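Side-chain contact in flavodoxin-like domain (Synechococcus elongatus PCC 6301, PDB 3HLY), which probably binds FMN and carries electrons as part of a larger flavoprotein: residues I5-L8 and S14-L17. Sequence-based numbering, arbitrary orientation.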
loop_
_atom_site.group_PDB
_atom_site.type_symbol
_atom_site.label_atom_id
_atom_site.label_comp_id
_atom_site.label_asym_id
_atom_site.label_seq_id
_atom_site.Cartn_x
_atom_site.Cartn_y
_atom_site.Cartn_z
ATOM N N ILE A 5 4.278 -2.420 -2.868
ATOM C CA ILE A 5 3.040 -2.787 -2.197
ATOM C C ILE A 5 3.419 -3.537 -0.926
ATOM O O ILE A 5 4.060 -4.593 -0.974
ATOM C CB ILE A 5 2.152 -3.672 -3.084
ATOM C CG1 ILE A 5 1.779 -2.897 -4.355
ATOM C CG2 ILE A 5 0.887 -4.068 -2.332
ATOM C CD1 ILE A 5 0.827 -3.639 -5.276
ATOM N N GLY A 6 3.059 -2.960 0.215
ATOM C CA GLY A 6 3.360 -3.580 1.491
ATOM C C GLY A 6 2.090 -3.986 2.215
ATOM O O GLY A 6 1.092 -3.260 2.191
ATOM N N TYR A 7 2.116 -5.153 2.850
ATOM C CA TYR A 7 0.953 -5.649 3.587
ATOM C C TYR A 7 1.378 -6.744 4.546
ATOM O O TYR A 7 2.549 -7.100 4.608
ATOM C CB TYR A 7 -0.102 -6.212 2.628
ATOM C CG TYR A 7 0.424 -7.298 1.721
ATOM C CD1 TYR A 7 1.268 -6.988 0.655
ATOM C CD2 TYR A 7 0.115 -8.642 1.950
ATOM C CE1 TYR A 7 1.795 -7.982 -0.157
ATOM C CE2 TYR A 7 0.644 -9.652 1.136
ATOM C CZ TYR A 7 1.483 -9.308 0.085
ATOM O OH TYR A 7 2.013 -10.279 -0.735
ATOM N N LEU A 8 0.420 -7.280 5.298
ATOM C CA LEU A 8 0.720 -8.361 6.227
ATOM C C LEU A 8 0.211 -9.675 5.662
ATOM O O LEU A 8 -0.950 -9.790 5.272
ATOM C CB LEU A 8 0.074 -8.122 7.598
ATOM C CG LEU A 8 0.724 -7.120 8.551
ATOM C CD1 LEU A 8 0.492 -5.711 8.042
ATOM C CD2 LEU A 8 0.115 -7.277 9.940
ATOM N N SER A 14 -5.720 -8.934 3.076
ATOM C CA SER A 14 -4.542 -8.256 2.544
ATOM C C SER A 14 -3.934 -8.925 1.310
ATOM O O SER A 14 -3.680 -8.253 0.312
ATOM C CB SER A 14 -3.463 -8.126 3.623
ATOM O OG SER A 14 -3.814 -7.134 4.563
ATOM N N ASP A 15 -3.685 -10.233 1.374
ATOM C CA ASP A 15 -3.109 -10.936 0.223
ATOM C C ASP A 15 -3.923 -10.659 -1.043
ATOM O O ASP A 15 -3.390 -10.269 -2.086
ATOM C CB ASP A 15 -3.108 -12.457 0.434
ATOM C CG ASP A 15 -2.206 -12.902 1.565
ATOM O OD1 ASP A 15 -0.977 -12.664 1.499
ATOM O OD2 ASP A 15 -2.733 -13.506 2.524
ATOM N N ARG A 16 -5.227 -10.867 -0.914
ATOM C CA ARG A 16 -6.176 -10.739 -2.007
ATOM C C ARG A 16 -6.444 -9.323 -2.516
ATOM O O ARG A 16 -6.578 -9.105 -3.713
ATOM C CB ARG A 16 -7.481 -11.397 -1.577
ATOM C CG ARG A 16 -8.208 -12.098 -2.675
ATOM C CD ARG A 16 -9.044 -13.211 -2.087
ATOM N NE ARG A 16 -8.233 -14.239 -1.443
ATOM C CZ ARG A 16 -8.740 -15.299 -0.821
ATOM N NH1 ARG A 16 -10.056 -15.467 -0.754
ATOM N NH2 ARG A 16 -7.932 -16.201 -0.277
ATOM N N LEU A 17 -6.548 -8.365 -1.615
ATOM C CA LEU A 17 -6.771 -6.996 -2.051
ATOM C C LEU A 17 -5.460 -6.502 -2.670
ATOM O O LEU A 17 -5.455 -5.898 -3.738
ATOM C CB LEU A 17 -7.147 -6.128 -0.863
ATOM C CG LEU A 17 -8.405 -6.558 -0.110
ATOM C CD1 LEU A 17 -8.345 -6.073 1.329
ATOM C CD2 LEU A 17 -9.604 -6.018 -0.822
HETATM O O HOH W 1 -2.116 -5.327 5.934
#
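Tyr7 turns the CD2-CE2 side of its ring to the first turn of helix 14-27, where CD2 lies 4.0 Å from CB of Ser14 and CE2 lies 3.4 Å from OD1 of Asp15; its long flat ring can span both residues. That oxygen comes in at the ring's edge, close to the ring plane, and the carboxylate stands almost perpendicular to the ring, the two planes 84° apart. The slightly positive C-H rim makes an acidic oxygen a reasonable neighbour there. With CG of Tyr7 placed between its backbone N and carbonyl carbon (chi1 56°), the ring is brought alongside the helix start. Asp15 is also tied down from the loop, since its OD2 accepts a hydrogen bond from the backbone N of Asp10. Ser14 is small enough to bring its CB within 3.4 Å of O of Leu8, just past the strand, while its OG hydrogen-bonds to O of Tyr11 and, at 2.8 Å, to a water, which in turn accepts a bond from N of Leu8. Cutting Tyr7 back to an alanine is likely to leave a gap between strand end and helix and OD1 of Asp15 without its aromatic neighbour. The contact flanks the loop of the first beta-alpha-beta unit that in flavodoxins holds the FMN phosphate, and probably does so here. No direct hydrogen bond crosses it, implying that van der Waals packing, one bridging water and perhaps a weak ring-edge attraction join its sides.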